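Local structure of CRISPR-associated endoribonuclease Cas6 1 (Methanocaldococcus jannaschii DSM 2661, 5YI6) at residues 11-16 with 109-114; 26-31 with 55-60. The protein is an endoribonuclease of the Cas6 family that probably processes CRISPR transcripts into the CRISPR RNAs used in antiviral defence. All coordinates share one frame; numbering follows the deposited sequence.

Contact 1 (11-16 with 109-114)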
ATOM      1  N   LEU A  11      -6.558  14.712   2.640  1.00 15.29           N
ATOM      2  CA  LEU A  11      -6.247  15.063   4.009  1.00 13.67           C
ATOM      3  C   LEU A  11      -5.792  16.515   4.075  1.00 16.32           C
ATOM      4  O   LEU A  11      -5.194  17.027   3.125  1.00 18.21           O
ATOM      5  CB  LEU A  11      -5.135  14.161   4.575  1.00 14.67           C
ATOM      6  CG  LEU A  11      -5.395  12.650   4.482  1.00 16.27           C
ATOM      7  CD1 LEU A  11      -4.151  11.850   4.934  1.00 16.49           C
ATOM      8  CD2 LEU A  11      -6.570  12.300   5.364  1.00 16.00           C
ATOM      9  N   GLN A  12      -6.009  17.143   5.230  1.00 17.20           N
ATOM     10  CA  GLN A  12      -5.621  18.551   5.392  1.00 18.88           C
ATOM     11  C   GLN A  12      -5.041  18.735   6.779  1.00 19.60           C
ATOM     12  O   GLN A  12      -5.705  18.403   7.771  1.00 19.68           O
ATOM     13  CB  GLN A  12      -6.841  19.470   5.194  1.00 16.68           C
ATOM     14  CG  GLN A  12      -6.551  20.955   5.450  1.00 25.22           C
ATOM     15  CD  GLN A  12      -5.966  21.622   4.237  1.00 34.58           C
ATOM     16  OE1 GLN A  12      -6.654  21.782   3.237  1.00 35.85           O
ATOM     17  NE2 GLN A  12      -4.701  22.034   4.315  1.00 40.46           N
ATOM     18  N   THR A  13      -3.811  19.240   6.854  1.00 17.71           N
ATOM     19  CA  THR A  13      -3.200  19.636   8.124  1.00 17.98           C
ATOM     20  C   THR A  13      -2.780  21.109   8.005  1.00 19.06           C
ATOM     21  O   THR A  13      -3.175  21.800   7.067  1.00 20.52           O
ATOM     22  CB  THR A  13      -2.032  18.720   8.483  1.00 19.58           C
ATOM     23  OG1 THR A  13      -1.584  19.020   9.813  1.00 22.20           O
ATOM     24  CG2 THR A  13      -0.858  18.876   7.497  1.00 17.36           C
ATOM     25  N   ASP A  14      -2.007  21.601   8.970  1.00 18.90           N
ATOM     26  CA  ASP A  14      -1.598  23.014   8.902  1.00 22.41           C
ATOM     27  C   ASP A  14      -0.697  23.296   7.707  1.00 24.57           C
ATOM     28  O   ASP A  14       0.131  22.474   7.319  1.00 19.48           O
ATOM     29  CB  ASP A  14      -0.870  23.426  10.173  1.00 21.04           C
ATOM     30  CG  ASP A  14      -1.758  23.335  11.386  1.00 37.32           C
ATOM     31  OD1 ASP A  14      -2.966  23.632  11.265  1.00 34.93           O
ATOM     32  OD2 ASP A  14      -1.256  22.941  12.445  1.00 43.63           O
ATOM     33  N   ASN A  15      -0.834  24.504   7.133  1.00 20.41           N
ATOM     34  CA  ASN A  15       0.135  24.924   6.126  1.00 22.51           C
ATOM     35  C   ASN A  15       1.559  24.790   6.661  1.00 21.41           C
ATOM     36  O   ASN A  15       1.819  24.970   7.859  1.00 20.80           O
ATOM     37  CB  ASN A  15      -0.095  26.391   5.716  1.00 24.19           C
ATOM     38  CG  ASN A  15      -1.439  26.610   5.058  1.00 29.06           C
ATOM     39  OD1 ASN A  15      -2.012  25.691   4.506  1.00 27.38           O
ATOM     40  ND2 ASN A  15      -1.951  27.839   5.125  1.00 29.71           N
ATOM     41  N   PHE A  16       2.480  24.466   5.743  1.00 18.78           N
ATOM     42  CA  PHE A  16       3.925  24.365   5.950  1.00 18.91           C
ATOM     43  C   PHE A  16       4.315  23.177   6.804  1.00 27.85           C
ATOM     44  O   PHE A  16       5.405  23.151   7.350  1.00 24.44           O
ATOM     45  CB  PHE A  16       4.527  25.658   6.553  1.00 23.60           C
ATOM     46  CG  PHE A  16       4.055  26.919   5.860  1.00 25.26           C
ATOM     47  CD1 PHE A  16       4.378  27.152   4.520  1.00 26.68           C
ATOM     48  CD2 PHE A  16       3.241  27.832   6.519  1.00 22.67           C
ATOM     49  CE1 PHE A  16       3.936  28.308   3.862  1.00 24.54           C
ATOM     50  CE2 PHE A  16       2.775  28.985   5.861  1.00 27.24           C
ATOM     51  CZ  PHE A  16       3.135  29.224   4.537  1.00 24.95           C
ATOM     52  N   VAL A 109       1.626  14.547  13.323  1.00 19.80           N
ATOM     53  CA  VAL A 109       0.868  15.374  12.386  1.00 18.71           C
ATOM     54  C   VAL A 109      -0.594  14.986  12.465  1.00 22.66           C
ATOM     55  O   VAL A 109      -0.935  13.815  12.295  1.00 22.43           O
ATOM     56  CB  VAL A 109       1.381  15.218  10.940  1.00 16.81           C
ATOM     57  CG1 VAL A 109       0.483  16.029   9.997  1.00 20.03           C
ATOM     58  CG2 VAL A 109       2.891  15.591  10.833  1.00 22.17           C
ATOM     59  N   GLU A 110      -1.460  15.964  12.680  1.00 20.06           N
ATOM     60  CA  GLU A 110      -2.897  15.763  12.726  1.00 21.07           C
ATOM     61  C   GLU A 110      -3.537  16.212  11.411  1.00 22.81           C
ATOM     62  O   GLU A 110      -3.383  17.372  11.006  1.00 23.20           O
ATOM     63  CB  GLU A 110      -3.491  16.559  13.890  1.00 24.34           C
ATOM     64  CG  GLU A 110      -4.943  16.288  14.129  1.00 37.39           C
ATOM     65  CD  GLU A 110      -5.134  14.981  14.869  1.00 49.14           C
ATOM     66  OE1 GLU A 110      -4.198  14.573  15.598  1.00 46.09           O
ATOM     67  OE2 GLU A 110      -6.199  14.352  14.699  1.00 58.30           O
ATOM     68  N   PHE A 111      -4.269  15.311  10.751  1.00 18.25           N
ATOM     69  CA  PHE A 111      -5.000  15.616   9.525  1.00 18.94           C
ATOM     70  C   PHE A 111      -6.501  15.646   9.766  1.00 20.77           C
ATOM     71  O   PHE A 111      -7.038  14.836  10.529  1.00 21.09           O
ATOM     72  CB  PHE A 111      -4.729  14.552   8.441  1.00 18.49           C
ATOM     73  CG  PHE A 111      -3.322  14.480   8.010  1.00 19.13           C
ATOM     74  CD1 PHE A 111      -2.835  15.361   7.050  1.00 17.97           C
ATOM     75  CD2 PHE A 111      -2.485  13.480   8.504  1.00 18.54           C
ATOM     76  CE1 PHE A 111      -1.522  15.290   6.618  1.00 20.00           C
ATOM     77  CE2 PHE A 111      -1.167  13.398   8.082  1.00 21.38           C
ATOM     78  CZ  PHE A 111      -0.671  14.289   7.128  1.00 17.49           C
ATOM     79  N   PHE A 112      -7.186  16.540   9.065  1.00 19.30           N
ATOM     80  CA  PHE A 112      -8.612  16.398   8.839  1.00 20.60           C
ATOM     81  C   PHE A 112      -8.827  15.539   7.605  1.00 18.22           C
ATOM     82  O   PHE A 112      -8.133  15.704   6.601  1.00 19.36           O
ATOM     83  CB  PHE A 112      -9.274  17.761   8.618  1.00 23.89           C
ATOM     84  CG  PHE A 112      -9.260  18.648   9.829  1.00 29.53           C
ATOM     85  CD1 PHE A 112     -10.259  18.552  10.785  1.00 37.91           C
ATOM     86  CD2 PHE A 112      -8.251  19.581  10.014  1.00 36.68           C
ATOM     87  CE1 PHE A 112     -10.253  19.375  11.907  1.00 41.87           C
ATOM     88  CE2 PHE A 112      -8.239  20.397  11.136  1.00 44.79           C
ATOM     89  CZ  PHE A 112      -9.245  20.293  12.080  1.00 39.41           C
ATOM     90  N   VAL A 113      -9.776  14.608   7.687  1.00 16.09           N
ATOM     91  CA  VAL A 113     -10.167  13.764   6.554  1.00 15.91           C
ATOM     92  C   VAL A 113     -11.326  14.468   5.853  1.00 20.95           C
ATOM     93  O   VAL A 113     -12.452  14.427   6.330  1.00 21.08           O
ATOM     94  CB  VAL A 113     -10.569  12.352   7.007  1.00 17.09           C
ATOM     95  CG1 VAL A 113     -10.923  11.493   5.760  1.00 17.30           C
ATOM     96  CG2 VAL A 113      -9.441  11.710   7.841  1.00 17.17           C
ATOM     97  N   ARG A 114     -11.052  15.088   4.696  1.00 15.77           N
ATOM     98  CA  ARG A 114     -12.010  15.980   4.044  1.00 18.91           C
ATOM     99  C   ARG A 114     -13.010  15.234   3.162  1.00 22.55           C
ATOM    100  O   ARG A 114     -14.208  15.495   3.232  1.00 18.23           O
ATOM    101  CB  ARG A 114     -11.253  17.017   3.204  1.00 19.44           C
ATOM    102  CG  ARG A 114     -10.382  17.957   4.064  1.00 22.21           C
ATOM    103  CD  ARG A 114     -11.231  18.730   5.071  1.00 37.81           C
ATOM    104  NE  ARG A 114     -10.490  19.851   5.662  1.00 45.50           N
ATOM    105  CZ  ARG A 114     -10.821  20.463   6.796  1.00 49.17           C
ATOM    106  NH1 ARG A 114     -11.901  20.070   7.477  1.00 41.90           N
ATOM    107  NH2 ARG A 114     -10.069  21.465   7.256  1.00 49.19           N
TER
HETATM  108  O   HOH W   1      -0.648  18.693  13.064  1.00 26.99           O

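Contact 2 (26-31 with 55-60)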
ATOM      1  N   TYR A  26       4.492   4.973  11.185  1.00 17.23           N
ATOM      2  CA  TYR A  26       3.440   5.608  11.988  1.00 16.70           C
ATOM      3  C   TYR A  26       2.114   5.654  11.258  1.00 14.71           C
ATOM      4  O   TYR A  26       1.048   5.546  11.890  1.00 16.45           O
ATOM      5  CB  TYR A  26       3.879   7.024  12.383  1.00 18.54           C
ATOM      6  CG  TYR A  26       5.193   6.930  13.097  1.00 21.56           C
ATOM      7  CD1 TYR A  26       5.237   6.567  14.432  1.00 25.18           C
ATOM      8  CD2 TYR A  26       6.396   7.161  12.430  1.00 22.72           C
ATOM      9  CE1 TYR A  26       6.445   6.444  15.098  1.00 31.00           C
ATOM     10  CE2 TYR A  26       7.621   7.043  13.098  1.00 31.36           C
ATOM     11  CZ  TYR A  26       7.625   6.687  14.430  1.00 32.08           C
ATOM     12  OH  TYR A  26       8.815   6.561  15.101  1.00 35.09           O
ATOM     13  N   LEU A  27       2.161   5.813   9.934  1.00 19.04           N
ATOM     14  CA  LEU A  27       0.949   5.748   9.131  1.00 15.21           C
ATOM     15  C   LEU A  27       0.309   4.368   9.247  1.00 16.37           C
ATOM     16  O   LEU A  27      -0.896   4.240   9.484  1.00 16.12           O
ATOM     17  CB  LEU A  27       1.310   6.064   7.665  1.00 13.20           C
ATOM     18  CG  LEU A  27       0.217   5.792   6.627  1.00 13.87           C
ATOM     19  CD1 LEU A  27      -1.034   6.724   6.850  1.00 14.02           C
ATOM     20  CD2 LEU A  27       0.778   5.995   5.203  1.00 14.09           C
ATOM     21  N   ALA A  28       1.127   3.321   9.111  1.00 15.05           N
ATOM     22  CA  ALA A  28       0.623   1.950   9.188  1.00 16.83           C
ATOM     23  C   ALA A  28      -0.015   1.702  10.532  1.00 15.08           C
ATOM     24  O   ALA A  28      -1.086   1.096  10.612  1.00 17.64           O
ATOM     25  CB  ALA A  28       1.775   0.933   8.979  1.00 15.70           C
ATOM     26  N   SER A  29       0.651   2.151  11.612  1.00 16.97           N
ATOM     27  CA  SER A  29       0.058   2.036  12.946  1.00 18.42           C
ATOM     28  C   SER A  29      -1.280   2.783  13.031  1.00 20.76           C
ATOM     29  O   SER A  29      -2.248   2.284  13.614  1.00 17.65           O
ATOM     30  CB  SER A  29       1.048   2.583  13.992  1.00 22.14           C
ATOM     31  OG  SER A  29       0.464   2.602  15.274  1.00 36.03           O
ATOM     32  N   ALA A  30      -1.352   3.987  12.466  1.00 18.85           N
ATOM     33  CA  ALA A  30      -2.600   4.756  12.538  1.00 17.87           C
ATOM     34  C   ALA A  30      -3.734   4.047  11.804  1.00 14.26           C
ATOM     35  O   ALA A  30      -4.873   3.999  12.287  1.00 17.99           O
ATOM     36  CB  ALA A  30      -2.388   6.155  11.948  1.00 20.18           C
ATOM     37  N   ILE A  31      -3.432   3.485  10.634  1.00 14.50           N
ATOM     38  CA  ILE A  31      -4.475   2.796   9.865  1.00 13.70           C
ATOM     39  C   ILE A  31      -4.939   1.556  10.620  1.00 14.34           C
ATOM     40  O   ILE A  31      -6.150   1.290  10.739  1.00 15.65           O
ATOM     41  CB  ILE A  31      -3.962   2.451   8.454  1.00 15.97           C
ATOM     42  CG1 ILE A  31      -3.759   3.737   7.610  1.00 16.33           C
ATOM     43  CG2 ILE A  31      -4.901   1.431   7.769  1.00 17.94           C
ATOM     44  CD1 ILE A  31      -5.031   4.563   7.431  1.00 19.84           C
ATOM     45  N   PHE A  55      -5.806  -5.808   1.217  1.00 15.17           N
ATOM     46  CA  PHE A  55      -5.913  -4.398   0.849  1.00 12.37           C
ATOM     47  C   PHE A  55      -4.526  -3.797   0.979  1.00 14.29           C
ATOM     48  O   PHE A  55      -3.624  -4.399   1.577  1.00 14.37           O
ATOM     49  CB  PHE A  55      -6.930  -3.624   1.706  1.00 11.73           C
ATOM     50  CG  PHE A  55      -6.513  -3.385   3.145  1.00 13.51           C
ATOM     51  CD1 PHE A  55      -5.934  -2.156   3.537  1.00 13.27           C
ATOM     52  CD2 PHE A  55      -6.679  -4.373   4.102  1.00 17.71           C
ATOM     53  CE1 PHE A  55      -5.537  -1.937   4.876  1.00 16.05           C
ATOM     54  CE2 PHE A  55      -6.297  -4.170   5.445  1.00 19.73           C
ATOM     55  CZ  PHE A  55      -5.719  -2.939   5.833  1.00 16.87           C
ATOM     56  N   THR A  56      -4.349  -2.612   0.405  1.00 13.68           N
ATOM     57  CA  THR A  56      -3.064  -1.923   0.534  1.00 12.09           C
ATOM     58  C   THR A  56      -3.306  -0.419   0.653  1.00 14.79           C
ATOM     59  O   THR A  56      -4.420   0.058   0.471  1.00 14.27           O
ATOM     60  CB  THR A  56      -2.118  -2.231  -0.649  1.00 17.02           C
ATOM     61  OG1 THR A  56      -0.826  -1.634  -0.399  1.00 20.75           O
ATOM     62  CG2 THR A  56      -2.711  -1.706  -2.025  1.00 14.21           C
ATOM     63  N   PHE A  57      -2.247   0.334   0.999  1.00 14.92           N
ATOM     64  CA  PHE A  57      -2.353   1.769   0.956  1.00 13.58           C
ATOM     65  C   PHE A  57      -0.970   2.339   0.665  1.00 12.50           C
ATOM     66  O   PHE A  57       0.062   1.655   0.801  1.00 13.55           O
ATOM     67  CB  PHE A  57      -2.979   2.362   2.240  1.00 14.86           C
ATOM     68  CG  PHE A  57      -2.345   1.880   3.536  1.00 13.19           C
ATOM     69  CD1 PHE A  57      -1.327   2.626   4.155  1.00 11.83           C
ATOM     70  CD2 PHE A  57      -2.828   0.718   4.170  1.00 15.78           C
ATOM     71  CE1 PHE A  57      -0.764   2.188   5.374  1.00 15.51           C
ATOM     72  CE2 PHE A  57      -2.260   0.258   5.372  1.00 15.76           C
ATOM     73  CZ  PHE A  57      -1.238   1.009   5.986  1.00 14.00           C
ATOM     74  N   SER A  58      -0.970   3.593   0.246  1.00 13.78           N
ATOM     75  CA  SER A  58       0.247   4.250  -0.222  1.00 12.01           C
ATOM     76  C   SER A  58       0.955   4.942   0.948  1.00 13.52           C
ATOM     77  O   SER A  58       0.457   4.996   2.071  1.00 14.18           O
ATOM     78  CB  SER A  58      -0.117   5.290  -1.303  1.00 12.29           C
ATOM     79  OG  SER A  58      -0.784   6.400  -0.704  1.00 13.00           O
ATOM     80  N   LEU A  59       2.148   5.487   0.662  1.00 15.65           N
ATOM     81  CA  LEU A  59       2.702   6.534   1.502  1.00 14.73           C
ATOM     82  C   LEU A  59       1.828   7.784   1.376  1.00 13.15           C
ATOM     83  O   LEU A  59       1.081   7.939   0.406  1.00 15.36           O
ATOM     84  CB  LEU A  59       4.118   6.880   1.066  1.00 15.02           C
ATOM     85  CG  LEU A  59       5.099   5.722   0.866  1.00 24.83           C
ATOM     86  CD1 LEU A  59       6.436   6.254   0.318  1.00 28.62           C
ATOM     87  CD2 LEU A  59       5.274   5.071   2.159  1.00 22.95           C
ATOM     88  N   LEU A  60       1.998   8.717   2.318  1.00 17.08           N
ATOM     89  CA  LEU A  60       1.350  10.027   2.182  1.00 15.48           C
ATOM     90  C   LEU A  60       1.972  10.759   1.008  1.00 17.11           C
ATOM     91  O   LEU A  60       3.198  10.852   0.901  1.00 22.14           O
ATOM     92  CB  LEU A  60       1.501  10.842   3.475  1.00 13.97           C
ATOM     93  CG  LEU A  60       0.714  10.289   4.681  1.00 18.84           C
ATOM     94  CD1 LEU A  60       1.127  10.964   6.018  1.00 18.36           C
ATOM     95  CD2 LEU A  60      -0.832  10.418   4.476  1.00 19.42           C
TER

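Contact 1 (11-16 with 109-114)
Gln-12 and Phe-112 face each other as an antiparallel hydrogen-bonded pair: Gln-12 N gives its proton to Phe-112 O at 2.9 Å, and Phe-112 N returns a straighter bond to Gln-12 O at 2.7 Å. Leu-11 and Val-113 form the adjoining non-hydrogen-bonded pair. Beyond Gln-12 a side chain takes over from the backbone. Thr-13 OG1, held anti to its own N (chi1 -172°), donates to Glu-110 O at 2.7 Å from above the carbonyl plane; a water accepts from Glu-110 N and gives a weak, long bond to the same hydroxyl. A beta-branched threonine suits this spot, since its CG2 still packs on Phe-111 CE1 at 3.8 Å.

The buried face belongs to hydrocarbon. The Phe-111 ring has Leu-11 CD1 over one face, 4.2 Å from the centroid, and Val-109 CG1 over the opposite one, both offset toward the rim. Leu-11 CD2 lies beside Val-113 CG2 at 3.8 Å. On the other face, the methylenes of Gln-12 run past the Arg-114 side chain, CB reaching NE at 3.7 Å, while Phe-112 CB sits over the guanidinium centre. Gln-12 NE2 donates to Thr-13 O and also bonds Asp-76 O. Such alternation, Leu-11, Phe-111 and Val-113 on the buried face and Gln-12, Phe-112 and Arg-114 on the more exposed one, marks adjacent strands of the antiparallel sheet in the N-terminal, ferredoxin-like RAMP domain of Cas6.

Contact 2 (26-31 with 55-60)
Phe-57 is the aromatic centre on which helix residues Leu-27, Ala-28 and Ile-31 converge. Ile-31 lies over one face of the ring, its CG1 4.2 Å from the centroid, and its other branch, CG2, meets Phe-57 CE2 at 3.8 Å. Ala-28 comes to the ring edge, its CA 3.8 Å from Phe-57 CZ; its small side chain lets the ring approach the helix backbone this closely. Leu-27 approaches obliquely, with CG 3.9 Å from Phe-57 CE1. Its CD2 methyl also lies against Ser-58 O, a buried carbonyl oxygen with no hydrogen-bonding partner in the model.

Phe-57 projects its ring to the helix with CG between the backbone N and carbonyl carbon (chi1 50°). Farther out, Leu-60 touches Leu-27 and Phe-55 turns its ring edge to Ile-31 CG2. Segment 55-60 is held along its edge by strand 78-85, with backbone bonds at Thr-56 and Ser-58 and Ser-58 OG accepting from Tyr-82 N; Leu-60 N bonds His-23 NE2 where helix 23-35 starts. Helix residues one turn apart, pressed on an edge strand, give the helix-on-sheet core of a ferredoxin-like fold, here close to Tyr-32 and Lys-53, by similarity the proton acceptor and a transition-state stabiliser.

In the fold
From the N terminus, strand 5-12 enters contact 1 first, but its partner, strand 109-118, arrives only after more than ninety residues. Inside that long loop the chain makes helix 23-35 and, after a short excursion, returns through 55-60 to close contact 2, which is therefore nested within contact 1. Strand 78-85 lies between strands 56-57 and 5-12, so both contacts reach the same five-stranded sheet, contact 2 at its 56-57 edge and contact 1 between strands 5-12 and 109-118. Their centres are about 15 Å apart, yet Leu-60 bridges them by packing against Leu-11 and Phe-111, so that helix 23-35 and the apolar side chains of contact 1 share one hydrophobic layer.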